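Local atomic coordinates of 16S rRNA (guanine(1405)-N(7))-methyltransferase (Klebsiella pneumoniae, PDB entry 6PI9), a protein that probably transfers a methyl group from S-adenosyl-L-methionine to the N7 position of one guanine in 16S rRNA, giving resistance to aminoglycosides. Residues Arg162-Ala165 against Ser170-Pro173; Ala206-Val211 against Ser242-Phe247; Phe213-Leu218 against Gly224-Tyr229. All blocks are in the same frame, centred on the assembly; numbering follows the deposited sequence.

The three contacts are spread across one mixed sheet of the Rossmann-like methyltransferase domain. Interaction 1 sits at one outermost strand, 162-165, and closes before interaction 2 opens; their centres lie about 21 Å apart. Interaction 2 spans from strand 208-214 to the other outermost strand, 241-248. Interaction 3, nested in the chain between the two segments of interaction 2, uses the end of strand 208-214 and the start of helix 225-236. These two have centres about 18 Å apart and touch through a salt bridge between R246 and E226. Interactions 1 and 3, about 27 Å apart between centres, flank the chain's centre; bound S-adenosyl-L-homocysteine lies about 8 Å from the side chains of E171 and P214.

Interaction 1. Residues Arg162-Ala165 against Ser170-Pro173; sequences RARA and SEIP
R164 and E171 meet head-on in a two-pronged salt bridge, their side chains arriving from opposite directions with guanidinium and carboxylate planes only 16° apart. R164 NH1 gives a nearly straight bond to E171 OE1 (3.0 Å, 165°), and R164 NH2 reaches E171 OE2 at 2.6 Å; both oxygens are met on their syn sides. The second bond is the more tilted of the two, as E171 OE2 lies somewhat out of the guanidinium plane. R164 NH1 also bonds back to A165 O at 2.9 Å, which helps fix the rotation of the group, while NH2 has a further acidic partner in E175. E171 reaches across on a fully extended chain, with CG anti to the backbone N (chi1 177°). The pair joins edge strand 162-165, hydrogen-bonded to parallel strand 137-141, to the loop that follows it in the Rossmann-like fold. That same loop carries D167 and L168, which bind S-adenosyl-L-homocysteine. P173 adds a lighter van der Waals touch, its CB 4.3 Å from R164 NH2 at an oblique angle to the guanidinium. The proline also packs on L168, on M140 of strand 137-141 and on L200 of helix 196-203.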
loop_
_atom_site.group_PDB
_atom_site.type_symbol
_atom_site.label_atom_id
_atom_site.label_comp_id
_atom_site.label_asym_id
_atom_site.label_seq_id
_atom_site.Cartn_x
_atom_site.Cartn_y
_atom_site.Cartn_z
ATOM N N ARG A 162 9.288 16.949 18.896
ATOM C CA ARG A 162 9.110 17.856 17.762
ATOM C C ARG A 162 9.298 17.028 16.500
ATOM O O ARG A 162 9.825 15.926 16.547
ATOM C CB ARG A 162 10.125 19.001 17.770
ATOM C CG ARG A 162 9.975 20.051 18.888
ATOM C CD ARG A 162 8.663 20.798 18.849
ATOM N NE ARG A 162 8.582 21.840 19.887
ATOM C CZ ARG A 162 8.170 21.626 21.144
ATOM N NH1 ARG A 162 7.786 20.419 21.525
ATOM N NH2 ARG A 162 8.115 22.634 22.027
ATOM N N ALA A 163 8.931 17.595 15.351
ATOM C CA ALA A 163 9.222 16.944 14.073
ATOM C C ALA A 163 9.679 17.993 13.067
ATOM O O ALA A 163 9.390 19.183 13.209
ATOM C CB ALA A 163 8.014 16.200 13.504
ATOM N N ARG A 164 10.398 17.532 12.038
ATOM C CA ARG A 164 10.859 18.451 11.014
ATOM C C ARG A 164 10.898 17.737 9.674
ATOM O O ARG A 164 10.931 16.510 9.588
ATOM C CB ARG A 164 12.252 18.980 11.342
ATOM C CG ARG A 164 13.236 17.794 11.430
ATOM C CD ARG A 164 14.551 18.268 10.980
ATOM N NE ARG A 164 15.679 17.343 11.054
ATOM C CZ ARG A 164 16.316 16.842 10.004
ATOM N NH1 ARG A 164 15.923 17.131 8.747
ATOM N NH2 ARG A 164 17.383 16.086 10.214
ATOM N N ALA A 165 10.883 18.534 8.616
ATOM C CA ALA A 165 11.040 17.972 7.266
ATOM C C ALA A 165 12.368 17.235 7.087
ATOM O O ALA A 165 13.435 17.777 7.388
ATOM C CB ALA A 165 10.975 19.127 6.278
ATOM N N SER A 170 18.358 12.340 0.528
ATOM C CA SER A 170 19.358 13.354 0.322
ATOM C C SER A 170 19.972 13.842 1.617
ATOM O O SER A 170 20.886 14.681 1.572
ATOM C CB SER A 170 18.776 14.510 -0.514
ATOM O OG SER A 170 17.455 14.772 -0.134
ATOM N N GLU A 171 19.562 13.288 2.763
ATOM C CA GLU A 171 20.135 13.721 4.035
ATOM C C GLU A 171 20.339 12.496 4.919
ATOM O O GLU A 171 19.436 11.677 5.029
ATOM C CB GLU A 171 19.195 14.730 4.725
ATOM C CG GLU A 171 19.673 15.184 6.082
ATOM C CD GLU A 171 18.643 16.002 6.898
ATOM O OE1 GLU A 171 17.584 16.451 6.387
ATOM O OE2 GLU A 171 18.939 16.223 8.079
ATOM N N ILE A 172 21.498 12.377 5.543
ATOM C CA ILE A 172 21.692 11.408 6.632
ATOM C C ILE A 172 21.595 12.193 7.912
ATOM O O ILE A 172 22.415 13.125 8.125
ATOM C CB ILE A 172 23.033 10.676 6.476
ATOM C CG1 ILE A 172 22.863 9.572 5.419
ATOM C CG2 ILE A 172 23.475 10.069 7.801
ATOM C CD1 ILE A 172 24.089 8.712 5.248
ATOM N N PRO A 173 20.542 12.028 8.727
ATOM C CA PRO A 173 20.343 12.895 9.899
ATOM C C PRO A 173 21.581 12.948 10.758
ATOM O O PRO A 173 22.165 11.902 11.093
ATOM C CB PRO A 173 19.188 12.244 10.649
ATOM C CG PRO A 173 18.374 11.542 9.503
ATOM C CD PRO A 173 19.411 11.084 8.516
#

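Interaction 2. Residues Ala206-Val211 against Ser242-Phe247; sequences APRLVV and SVRDRF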
loop_
_atom_site.group_PDB
_atom_site.type_symbol
_atom_site.label_atom_id
_atom_site.label_comp_id
_atom_site.label_asym_id
_atom_site.label_seq_id
_atom_site.Cartn_x
_atom_site.Cartn_y
_atom_site.Cartn_z
ATOM N N ALA A 206 23.465 7.265 16.668
ATOM C CA ALA A 206 22.767 6.760 17.846
ATOM C C ALA A 206 23.277 5.344 18.104
ATOM O O ALA A 206 23.417 4.547 17.149
ATOM C CB ALA A 206 21.241 6.751 17.672
ATOM N N PRO A 207 23.549 4.990 19.359
ATOM C CA PRO A 207 24.103 3.659 19.630
ATOM C C PRO A 207 23.089 2.535 19.570
ATOM O O PRO A 207 23.505 1.364 19.510
ATOM C CB PRO A 207 24.659 3.803 21.048
ATOM C CG PRO A 207 23.825 4.856 21.665
ATOM C CD PRO A 207 23.525 5.833 20.571
ATOM N N ARG A 208 21.782 2.827 19.621
ATOM C CA ARG A 208 20.773 1.770 19.594
ATOM C C ARG A 208 19.795 2.124 18.501
ATOM O O ARG A 208 19.432 3.290 18.370
ATOM C CB ARG A 208 20.038 1.629 20.933
ATOM C CG ARG A 208 20.885 0.889 21.985
ATOM C CD ARG A 208 20.465 1.176 23.403
ATOM N NE ARG A 208 20.743 0.076 24.353
ATOM C CZ ARG A 208 21.945 -0.448 24.602
ATOM N NH1 ARG A 208 23.024 -0.027 23.929
ATOM N NH2 ARG A 208 22.074 -1.417 25.514
ATOM N N LEU A 209 19.370 1.124 17.720
ATOM C CA LEU A 209 18.445 1.316 16.614
ATOM C C LEU A 209 17.312 0.317 16.780
ATOM O O LEU A 209 17.544 -0.820 17.199
ATOM C CB LEU A 209 19.098 1.074 15.242
ATOM C CG LEU A 209 20.420 1.801 15.022
ATOM C CD1 LEU A 209 20.911 1.428 13.645
ATOM C CD2 LEU A 209 20.280 3.344 15.120
ATOM N N VAL A 210 16.097 0.739 16.453
ATOM C CA VAL A 210 14.942 -0.164 16.361
ATOM C C VAL A 210 14.549 -0.191 14.912
ATOM O O VAL A 210 14.162 0.846 14.365
ATOM C CB VAL A 210 13.767 0.317 17.228
ATOM C CG1 VAL A 210 12.558 -0.642 17.069
ATOM C CG2 VAL A 210 14.221 0.413 18.685
ATOM N N VAL A 211 14.655 -1.352 14.267
ATOM C CA VAL A 211 14.418 -1.457 12.818
ATOM C C VAL A 211 13.281 -2.434 12.624
ATOM O O VAL A 211 13.317 -3.527 13.199
ATOM C CB VAL A 211 15.674 -1.967 12.077
ATOM C CG1 VAL A 211 15.385 -2.190 10.553
ATOM C CG2 VAL A 211 16.906 -1.040 12.340
ATOM N N SER A 242 25.152 -4.863 15.463
ATOM C CA SER A 242 24.810 -6.228 15.843
ATOM C C SER A 242 23.369 -6.276 16.295
ATOM O O SER A 242 22.920 -5.388 17.024
ATOM C CB SER A 242 25.706 -6.755 16.978
ATOM O OG SER A 242 26.822 -7.458 16.471
ATOM N N VAL A 243 22.653 -7.313 15.854
ATOM C CA VAL A 243 21.304 -7.573 16.334
ATOM C C VAL A 243 21.376 -8.055 17.776
ATOM O O VAL A 243 22.034 -9.055 18.099
ATOM C CB VAL A 243 20.582 -8.587 15.431
ATOM C CG1 VAL A 243 19.244 -8.993 16.044
ATOM C CG2 VAL A 243 20.411 -7.969 14.022
ATOM N N ARG A 244 20.734 -7.307 18.662
ATOM C CA ARG A 244 20.617 -7.753 20.051
ATOM C C ARG A 244 19.401 -8.662 20.234
ATOM O O ARG A 244 19.466 -9.622 21.005
ATOM C CB ARG A 244 20.557 -6.534 20.984
ATOM C CG ARG A 244 19.777 -6.756 22.267
ATOM C CD ARG A 244 20.603 -7.357 23.430
ATOM N NE ARG A 244 21.554 -6.373 23.954
ATOM C CZ ARG A 244 21.218 -5.364 24.761
ATOM N NH1 ARG A 244 19.955 -5.216 25.147
ATOM N NH2 ARG A 244 22.140 -4.500 25.185
ATOM N N ASP A 245 18.306 -8.409 19.518
ATOM C CA ASP A 245 17.085 -9.185 19.680
ATOM C C ASP A 245 16.194 -9.021 18.454
ATOM O O ASP A 245 16.257 -7.997 17.768
ATOM C CB ASP A 245 16.304 -8.753 20.911
ATOM C CG ASP A 245 15.394 -9.854 21.437
ATOM O OD1 ASP A 245 14.798 -9.635 22.504
ATOM O OD2 ASP A 245 15.316 -10.950 20.825
ATOM N N ARG A 246 15.311 -10.014 18.236
ATOM C CA ARG A 246 14.321 -10.007 17.169
ATOM C C ARG A 246 13.011 -10.627 17.669
ATOM O O ARG A 246 13.033 -11.664 18.351
ATOM C CB ARG A 246 14.828 -10.801 15.962
ATOM C CG ARG A 246 13.686 -11.165 15.023
ATOM C CD ARG A 246 14.059 -12.213 13.975
ATOM N NE ARG A 246 12.845 -12.778 13.355
ATOM C CZ ARG A 246 12.826 -13.472 12.210
ATOM N NH1 ARG A 246 13.964 -13.711 11.536
ATOM N NH2 ARG A 246 11.665 -13.943 11.738
ATOM N N PHE A 247 11.869 -10.020 17.320
ATOM C CA PHE A 247 10.566 -10.614 17.655
ATOM C C PHE A 247 9.488 -9.947 16.807
ATOM O O PHE A 247 9.712 -8.876 16.239
ATOM C CB PHE A 247 10.244 -10.438 19.146
ATOM C CG PHE A 247 10.411 -9.019 19.605
ATOM C CD1 PHE A 247 11.601 -8.594 20.199
ATOM C CD2 PHE A 247 9.417 -8.070 19.371
ATOM C CE1 PHE A 247 11.761 -7.255 20.586
ATOM C CE2 PHE A 247 9.583 -6.738 19.744
ATOM C CZ PHE A 247 10.750 -6.342 20.354
#
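The charged contact between R208 and R244 is the whole of the direct touch between these segments. R208 NH2 comes to 3.1 Å from R244 NH2, two donors that do not hydrogen-bond to each other. What brings them together is a shared acid: both NH2 groups form salt bridges to OE2 of E258, so the two positive charges are gathered round one carboxylate, which would probably offset much of their mutual charge. The guanidinium planes stand 79° apart, almost perpendicular, and each group meets the other's NH2 obliquely. R208 gets there on a chain that runs extended from CG to NE, whereas R244 has to fold, turning at chi2 (87°) and again at chi3 (71°).

The backbones themselves are not neighbours. Their closest CA atoms, those of R208 and R244, are 9.5 Å apart, because strand 252-259 lies between strands 208-214 and 241-248 and runs antiparallel to both. This is the antiparallel end of the methyltransferase sheet, where the last strand of the chain inserts between the two before it. E258 belongs to that inserted strand, and the arginines therefore reach it from its two flanking strands.

The outer strand is irregular here: R244 and D245 both face L256 in a classic beta bulge, and just past it the backbone N of R246 bonds to D245 OD2 (2.8 Å), which receives it from above the carboxylate plane.

Van der Waals packing comes from neighbouring parts of the fold. Both R208 and R244 lie against F110 of helix 100-111, while V210 and F247 touch V254 of the inserted strand.

Interaction 3. Residues Phe213-Leu218 against Gly224-Tyr229; sequences FPTRTL and GMEKHY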
loop_
_atom_site.group_PDB
_atom_site.type_symbol
_atom_site.label_atom_id
_atom_site.label_comp_id
_atom_site.label_asym_id
_atom_site.label_seq_id
_atom_site.Cartn_x
_atom_site.Cartn_y
_atom_site.Cartn_z
ATOM N N PHE A 213 9.933 -4.234 10.120
ATOM C CA PHE A 213 9.441 -4.533 8.771
ATOM C C PHE A 213 7.994 -4.997 8.867
ATOM O O PHE A 213 7.626 -5.666 9.824
ATOM C CB PHE A 213 10.251 -5.690 8.121
ATOM C CG PHE A 213 11.707 -5.367 7.958
ATOM C CD1 PHE A 213 12.162 -4.783 6.777
ATOM C CD2 PHE A 213 12.625 -5.640 8.992
ATOM C CE1 PHE A 213 13.539 -4.470 6.622
ATOM C CE2 PHE A 213 14.002 -5.320 8.859
ATOM C CZ PHE A 213 14.465 -4.733 7.654
ATOM N N PRO A 214 7.174 -4.675 7.885
ATOM C CA PRO A 214 5.813 -5.215 7.896
ATOM C C PRO A 214 5.836 -6.683 7.492
ATOM O O PRO A 214 6.575 -7.089 6.593
ATOM C CB PRO A 214 5.078 -4.358 6.861
ATOM C CG PRO A 214 6.217 -3.928 5.877
ATOM C CD PRO A 214 7.494 -3.856 6.698
ATOM N N THR A 215 5.072 -7.487 8.186
ATOM C CA THR A 215 4.861 -8.864 7.759
ATOM C C THR A 215 3.473 -8.846 7.142
ATOM O O THR A 215 2.464 -8.824 7.854
ATOM C CB THR A 215 4.966 -9.857 8.912
ATOM O OG1 THR A 215 3.733 -9.843 9.646
ATOM C CG2 THR A 215 6.136 -9.512 9.847
ATOM N N ARG A 216 3.417 -8.821 5.817
ATOM C CA ARG A 216 2.142 -8.586 5.158
ATOM C C ARG A 216 1.247 -9.826 5.154
ATOM O O ARG A 216 0.572 -10.102 4.157
ATOM C CB ARG A 216 2.401 -8.066 3.745
ATOM C CG ARG A 216 2.310 -6.546 3.668
ATOM C CD ARG A 216 2.835 -6.001 2.362
ATOM N NE ARG A 216 3.752 -4.881 2.560
ATOM C CZ ARG A 216 5.077 -4.987 2.563
ATOM N NH1 ARG A 216 5.648 -6.171 2.397
ATOM N NH2 ARG A 216 5.827 -3.906 2.734
ATOM N N THR A 217 1.216 -10.560 6.274
ATOM C CA THR A 217 0.355 -11.726 6.440
ATOM C C THR A 217 -0.997 -11.301 6.996
ATOM O O THR A 217 -1.104 -10.348 7.772
ATOM C CB THR A 217 0.979 -12.770 7.374
ATOM O OG1 THR A 217 1.255 -12.181 8.660
ATOM C CG2 THR A 217 2.275 -13.350 6.760
ATOM N N LEU A 218 -2.032 -12.021 6.596
ATOM C CA LEU A 218 -3.386 -11.615 6.905
ATOM C C LEU A 218 -4.247 -12.832 7.212
ATOM O O LEU A 218 -5.444 -12.846 6.895
ATOM C CB LEU A 218 -3.968 -10.806 5.742
ATOM C CG LEU A 218 -3.224 -9.498 5.444
ATOM C CD1 LEU A 218 -3.637 -8.879 4.138
ATOM C CD2 LEU A 218 -3.390 -8.502 6.587
ATOM N N GLY A 224 5.781 -15.225 2.018
ATOM C CA GLY A 224 6.979 -15.322 2.860
ATOM C C GLY A 224 7.752 -14.047 3.039
ATOM O O GLY A 224 9.013 -14.071 3.096
ATOM N N MET A 225 7.044 -12.912 3.142
ATOM C CA MET A 225 7.699 -11.609 3.253
ATOM C C MET A 225 8.559 -11.505 4.495
ATOM O O MET A 225 9.645 -10.903 4.451
ATOM C CB MET A 225 6.651 -10.495 3.253
ATOM C CG MET A 225 6.129 -10.274 1.867
ATOM S SD MET A 225 7.576 -10.292 0.785
ATOM C CE MET A 225 8.563 -8.888 1.311
ATOM N N GLU A 226 8.093 -12.056 5.626
ATOM C CA GLU A 226 8.857 -11.896 6.864
ATOM C C GLU A 226 10.253 -12.498 6.718
ATOM O O GLU A 226 11.266 -11.864 7.038
ATOM C CB GLU A 226 8.134 -12.552 8.031
ATOM C CG GLU A 226 8.768 -12.288 9.398
ATOM C CD GLU A 226 7.983 -12.996 10.517
ATOM O OE1 GLU A 226 8.585 -13.373 11.555
ATOM O OE2 GLU A 226 6.777 -13.253 10.303
ATOM N N LYS A 227 10.324 -13.755 6.284
ATOM C CA LYS A 227 11.636 -14.360 6.077
ATOM C C LYS A 227 12.427 -13.625 5.023
ATOM O O LYS A 227 13.664 -13.530 5.103
ATOM C CB LYS A 227 11.489 -15.843 5.686
ATOM C CG LYS A 227 12.870 -16.537 5.584
ATOM C CD LYS A 227 12.822 -17.849 4.804
ATOM C CE LYS A 227 14.240 -18.186 4.229
ATOM N NZ LYS A 227 15.279 -18.064 5.331
ATOM N N HIS A 228 11.763 -13.112 3.989
ATOM C CA HIS A 228 12.532 -12.423 2.961
ATOM C C HIS A 228 13.185 -11.148 3.509
ATOM O O HIS A 228 14.360 -10.861 3.223
ATOM C CB HIS A 228 11.616 -12.063 1.788
ATOM C CG HIS A 228 12.371 -11.486 0.656
ATOM N ND1 HIS A 228 13.230 -12.248 -0.106
ATOM C CD2 HIS A 228 12.434 -10.227 0.165
ATOM C CE1 HIS A 228 13.784 -11.480 -1.028
ATOM N NE2 HIS A 228 13.324 -10.255 -0.880
ATOM N N TYR A 229 12.423 -10.352 4.271
ATOM C CA TYR A 229 12.991 -9.154 4.914
ATOM C C TYR A 229 14.110 -9.511 5.894
ATOM O O TYR A 229 15.114 -8.775 6.021
ATOM C CB TYR A 229 11.881 -8.433 5.674
ATOM C CG TYR A 229 10.963 -7.682 4.763
ATOM C CD1 TYR A 229 11.479 -6.988 3.674
ATOM C CD2 TYR A 229 9.584 -7.607 5.034
ATOM C CE1 TYR A 229 10.619 -6.261 2.848
ATOM C CE2 TYR A 229 8.717 -6.880 4.228
ATOM C CZ TYR A 229 9.250 -6.225 3.129
ATOM O OH TYR A 229 8.394 -5.464 2.317
#
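Y229 and F213 pack with their ring planes close to parallel, 22° apart, but so far offset, with centroids 5.2 Å from each other, that the rings barely overlap. The better contact is a CH-pi approach: Y229 CB sits over the face of F213, 4.2 Å from its centroid. M225 folds back through chi2 and chi3 (-44° and -63°), which carries its CE over the rim of the tyrosine face turned away from F213.

At the edge of that ring lies P214 O, 3.2 Å from Y229 CE2, a buried carbonyl oxygen without a hydrogen-bond partner. Farther out, R216 comes in across the tyrosine at about a right angle and grips the hydroxyl with two nitrogens, NH1 at 2.8 Å and NH2 at 3.0 Å from Y229 OH; the oxygen lies in the guanidinium plane, although this arginine is poorly ordered. T215 and E226 run side by side, T215 CG2 being 3.9 Å from E226 CG.

M225 and Y229 also pack against M225 and V223 of the second subunit. The contacts of F213, P214 and R216 with Y229 join the strand end and following loop to the start of helix 225-236, with G224 at the N-cap position: a strand-to-helix connection beside the dimer interface.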